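Local atomic coordinates of protein Thf1 (PDB entry 5MJR), a protein that associates with the FtsH protease complex involved in photosystem II repair in cyanobacteria and may take part in photosynthetic membrane biogenesis. Residues Ile93-Ala96 and Leu97-Glu101; Leu195-Ser198 and Asn199-Lys202. All blocks are in the same frame, centred on the assembly; numbering follows the deposited sequence. Where two conformers were deposited one is given.

Contact 1: residues Ile93-Ala96 and Leu97-Glu101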
loop_
_atom_site.group_PDB
_atom_site.type_symbol
_atom_site.label_atom_id
_atom_site.label_comp_id
_atom_site.label_asym_id
_atom_site.label_seq_id
_atom_site.Cartn_x
_atom_site.Cartn_y
_atom_site.Cartn_z
ATOM N N ILE A 93 -13.509 8.666 -5.458
ATOM C CA ILE A 93 -13.408 7.229 -5.554
ATOM C C ILE A 93 -12.590 6.630 -4.351
ATOM O O ILE A 93 -12.975 5.617 -3.792
ATOM C CB ILE A 93 -12.785 6.758 -6.908
ATOM C CG1 ILE A 93 -13.799 7.082 -8.045
ATOM C CG2 ILE A 93 -12.375 5.328 -6.894
ATOM C CD1 ILE A 93 -13.271 6.925 -9.415
ATOM N N PHE A 94 -11.450 7.293 -4.024
ATOM C CA PHE A 94 -10.677 6.828 -2.877
ATOM C C PHE A 94 -11.493 6.876 -1.553
ATOM O O PHE A 94 -11.471 5.941 -0.770
ATOM C CB PHE A 94 -9.408 7.605 -2.748
ATOM C CG PHE A 94 -8.518 7.076 -1.659
ATOM C CD1 PHE A 94 -7.808 5.923 -1.895
ATOM C CD2 PHE A 94 -8.416 7.735 -0.438
ATOM C CE1 PHE A 94 -6.982 5.351 -0.879
ATOM C CE2 PHE A 94 -7.603 7.221 0.572
ATOM C CZ PHE A 94 -6.911 5.998 0.308
ATOM N N HIS A 95 -12.246 7.964 -1.410
ATOM C CA HIS A 95 -13.082 8.126 -0.234
ATOM C C HIS A 95 -14.050 6.944 -0.153
ATOM O O HIS A 95 -14.239 6.305 0.882
ATOM C CB HIS A 95 -13.753 9.486 -0.274
ATOM C CG HIS A 95 -14.762 9.665 0.863
ATOM N ND1 HIS A 95 -16.061 9.117 0.777
ATOM C CD2 HIS A 95 -14.721 10.422 1.990
ATOM C CE1 HIS A 95 -16.763 9.443 1.847
ATOM N NE2 HIS A 95 -15.918 10.149 2.634
ATOM N N ALA A 96 -14.734 6.706 -1.277
ATOM C CA ALA A 96 -15.727 5.641 -1.353
ATOM C C ALA A 96 -15.154 4.259 -1.072
ATOM O O ALA A 96 -15.747 3.403 -0.371
ATOM C CB ALA A 96 -16.471 5.699 -2.670
ATOM N N LEU A 97 -13.968 4.019 -1.626
ATOM C CA LEU A 97 -13.275 2.752 -1.437
ATOM C C LEU A 97 -13.002 2.574 0.076
ATOM O O LEU A 97 -13.282 1.509 0.625
ATOM C CB LEU A 97 -11.942 2.795 -2.214
ATOM C CG LEU A 97 -11.140 1.453 -2.098
ATOM C CD1 LEU A 97 -10.775 0.899 -3.464
ATOM C CD2 LEU A 97 -9.868 1.852 -1.525
ATOM N N CYS A 98 -12.520 3.596 0.740
ATOM C CA CYS A 98 -12.188 3.409 2.155
ATOM C C CYS A 98 -13.412 3.215 3.025
ATOM O O CYS A 98 -13.469 2.302 3.876
ATOM C CB CYS A 98 -11.355 4.597 2.654
ATOM S SG CYS A 98 -9.690 4.630 1.972
ATOM N N VAL A 99 -14.443 4.059 2.813
ATOM C CA VAL A 99 -15.631 3.913 3.650
ATOM C C VAL A 99 -16.309 2.583 3.398
ATOM O O VAL A 99 -16.840 1.970 4.359
ATOM C CB VAL A 99 -16.574 5.118 3.585
ATOM C CG1 VAL A 99 -15.927 6.399 3.973
ATOM C CG2 VAL A 99 -17.226 5.280 2.318
ATOM N N ALA A 100 -16.285 2.081 2.160
ATOM C CA ALA A 100 -16.860 0.770 1.869
ATOM C C ALA A 100 -16.168 -0.377 2.635
ATOM O O ALA A 100 -16.781 -1.420 2.902
ATOM C CB ALA A 100 -16.794 0.506 0.397
ATOM N N GLU A 101 -14.898 -0.167 2.933
ATOM C CA GLU A 101 -14.083 -1.129 3.655
ATOM C C GLU A 101 -14.056 -0.847 5.187
ATOM O O GLU A 101 -13.249 -1.461 5.866
ATOM C CB GLU A 101 -12.638 -1.057 3.126
ATOM C CG GLU A 101 -12.463 -1.444 1.728
ATOM C CD GLU A 101 -12.609 -2.917 1.426
ATOM O OE1 GLU A 101 -12.817 -3.790 2.256
ATOM O OE2 GLU A 101 -12.456 -3.179 0.170
#

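Contact 2: residues Leu195-Ser198 and Asn199-Lys202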
loop_
_atom_site.group_PDB
_atom_site.type_symbol
_atom_site.label_atom_id
_atom_site.label_comp_id
_atom_site.label_asym_id
_atom_site.label_seq_id
_atom_site.Cartn_x
_atom_site.Cartn_y
_atom_site.Cartn_z
ATOM N N LEU A 195 6.476 -8.421 -9.480
ATOM C CA LEU A 195 5.175 -8.405 -10.109
ATOM C C LEU A 195 4.658 -7.007 -10.236
ATOM O O LEU A 195 4.227 -6.518 -11.346
ATOM C CB LEU A 195 4.169 -9.314 -9.331
ATOM C CG LEU A 195 2.798 -9.588 -9.977
ATOM C CD1 LEU A 195 3.050 -10.220 -11.294
ATOM C CD2 LEU A 195 1.945 -10.425 -9.010
ATOM N N TYR A 196 4.596 -6.288 -9.140
ATOM C CA TYR A 196 4.044 -4.962 -9.178
ATOM C C TYR A 196 4.757 -4.115 -10.280
ATOM O O TYR A 196 4.162 -3.383 -11.014
ATOM C CB TYR A 196 4.241 -4.304 -7.821
ATOM C CG TYR A 196 3.714 -2.901 -7.647
ATOM C CD1 TYR A 196 2.360 -2.615 -7.607
ATOM C CD2 TYR A 196 4.619 -1.842 -7.400
ATOM C CE1 TYR A 196 1.927 -1.279 -7.453
ATOM C CE2 TYR A 196 4.201 -0.532 -7.224
ATOM C CZ TYR A 196 2.823 -0.269 -7.212
ATOM O OH TYR A 196 2.394 1.006 -7.052
ATOM N N ARG A 197 6.106 -4.050 -10.229
ATOM C CA ARG A 197 6.934 -3.224 -11.100
ATOM C C ARG A 197 6.836 -3.646 -12.543
ATOM O O ARG A 197 6.701 -2.811 -13.435
ATOM C CB ARG A 197 8.361 -3.123 -10.637
ATOM C CG ARG A 197 8.587 -2.248 -9.374
ATOM C CD ARG A 197 8.524 -0.730 -9.723
ATOM N NE ARG A 197 9.521 -0.443 -10.787
ATOM C CZ ARG A 197 10.860 -0.345 -10.646
ATOM N NH1 ARG A 197 11.421 -0.347 -9.417
ATOM N NH2 ARG A 197 11.601 -0.034 -11.705
ATOM N N SER A 198 6.701 -4.938 -12.775
ATOM C CA SER A 198 6.662 -5.438 -14.149
ATOM C C SER A 198 5.295 -5.180 -14.751
ATOM O O SER A 198 5.177 -5.120 -15.987
ATOM C CB SER A 198 6.998 -6.901 -14.232
ATOM O OG SER A 198 8.306 -7.059 -13.734
ATOM N N ASN A 199 4.329 -4.856 -13.904
ATOM C CA ASN A 199 2.937 -4.748 -14.430
ATOM C C ASN A 199 2.414 -3.280 -14.477
ATOM O O ASN A 199 1.258 -3.047 -14.876
ATOM C CB ASN A 199 1.970 -5.626 -13.715
ATOM C CG ASN A 199 2.123 -7.034 -14.086
ATOM O OD1 ASN A 199 2.276 -7.362 -15.245
ATOM N ND2 ASN A 199 2.161 -7.889 -13.075
ATOM N N LEU A 200 3.347 -2.336 -14.268
ATOM C CA LEU A 200 2.974 -0.922 -14.144
ATOM C C LEU A 200 2.128 -0.484 -15.382
ATOM O O LEU A 200 1.280 0.388 -15.212
ATOM C CB LEU A 200 4.175 -0.023 -13.879
ATOM C CG LEU A 200 4.900 -0.090 -12.557
ATOM C CD1 LEU A 200 6.185 0.759 -12.685
ATOM C CD2 LEU A 200 4.065 0.334 -11.331
ATOM N N ASP A 201 2.415 -1.017 -16.584
ATOM C CA ASP A 201 1.811 -0.424 -17.798
ATOM C C ASP A 201 0.604 -1.244 -18.277
ATOM O O ASP A 201 -0.064 -0.832 -19.228
ATOM C CB ASP A 201 2.812 -0.356 -18.949
ATOM C CG ASP A 201 2.339 0.504 -20.139
ATOM O OD1 ASP A 201 2.011 1.756 -20.029
ATOM O OD2 ASP A 201 2.394 -0.170 -21.217
ATOM N N LYS A 202 0.326 -2.376 -17.616
ATOM C CA LYS A 202 -0.753 -3.309 -18.090
ATOM C C LYS A 202 -2.143 -2.655 -18.187
ATOM O O LYS A 202 -2.891 -2.841 -19.208
ATOM C CB LYS A 202 -0.759 -4.572 -17.280
ATOM C CG LYS A 202 0.460 -5.477 -17.617
ATOM C CD LYS A 202 -0.037 -6.837 -17.995
ATOM C CE LYS A 202 1.094 -7.820 -18.266
ATOM N NZ LYS A 202 0.718 -9.138 -17.626
HETATM O O HOH W 1 4.132 -2.994 -17.428
#

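Contact 1: residues Ile93-Ala96 and Leu97-Glu101
The thiol sulfur of C98 sits over one face of the ring of F94, the residue one turn earlier, in a sulfur-aromatic contact. SG lies 3.8 Å from the ring centroid and 25° off the ring normal, displaced toward the CZ rim, where F94 CZ and C98 SG are 3.5 Å apart. The two side chains reach this position by complementary torsions: F94 carries CG anti to its nitrogen (chi1 -175°), which sets CG beside the carbonyl carbon and lets the ring lean forward along the helix, whereas C98 turns SG back beside its nitrogen.

The same i to i+4 pattern recurs one residue later on the exposed side. V99 places methyl CG1 over a face of the H95 imidazole, 4.1 Å from the ring centroid, a CH-pi contact that is again off-centre; the closest pair is H95 CE1 and V99 CG1 at 3.8 Å. Beneath both pairs run the helical bonds from the nitrogens of L97, C98, V99 and A100 to the carbonyls of I93, F94, H95 and A96; the V99 N to H95 O bond, 3.0 Å long, is nearly straight at 173°.

Elsewhere in the chain, F77 meets the F94 ring edge-to-face, and P105 of helix 105-113 touches F94, H95 and C98. A96 and A100 pack on F31 of helix 24-34, while L97 rests on L50 of helix 41-58. Replacing F94 by an alanine would probably leave the C98 sulfur without its aromatic partner and open a gap toward F77 and P105. Helix 90-100 thus joins its last turns with a polarisable sulfur against a pi face on the buried side and a methyl against imidazole on the exposed one, contacts that are weak individually and need no charge.

Contact 2: residues Leu195-Ser198 and Asn199-Lys202
Van der Waals contacts of L200 reach back from the first residues beyond helix 186-198 to two side chains of its last turn. Methyl CD2 of L200 lies over one face of the Y196 ring, displaced toward the rim, with Y196 CE2 and L200 CD2 4.2 Å apart, a loose contact. The side chains of L200 and R197 lie side by side, pointing the same way, with L200 CD1 4.1 Å from R197 CD. L200 CG stands beside its own nitrogen (chi1 -69°), which directs the fork of the side chain back over the carbonyls of Y196 and R197. The Y196 ring is also packed against helices 67-80 and 150-162, through T75 and Q79 of the first and R150 and V154 of the second.

Backbone bonds across the helix end are weak: N199 N reaches Y196 O at 3.2 Å and L200 N reaches R197 O at 3.5 Å, both i to i+3 bonds.

The side-chain carboxamide of N199 folds back along the helix end, with N199 ND2 3.0 Å from L195 O.

Water continues the connection. One molecule donates to S198 O and accepts from D201 N, each at 2.8 Å, spanning the change of direction where the helical path stops. Beyond it, D201 OD1 is bonded to N204 and OD2 to Q205, while the S198 hydroxyl is held by the E194 carbonyl of the preceding turn.

The helix therefore ends at the surface in weak i to i+3 bonds, with water linking a terminal carbonyl to the D201 amide; this is a termination held by modest backbone bonding, a bridging water and the packing of L200, within a region predicted to form a coiled coil.

Contacts 1 and 2 are separate local arrangements in one all-helical chain, with centres 24 Å apart and nearest atoms about 12 Å apart, so neither touches the other. Both lie at or near a helix C-terminus, but their settings differ: residues 93-101 are largely buried among neighbouring helices, whereas residues 195-202 lie at the surface. Helix 67-80 offers a structural connection between them, since its F77 meets F94 of contact 1, while Q79 touches Y196 and its NE2 is hydrogen-bonded to the L200 carbonyl of contact 2. No ligand or catalytic centre is involved; contact 1 belongs to the packed interior of the helical fold and contact 2 to the exit of helix 186-198 into its loop.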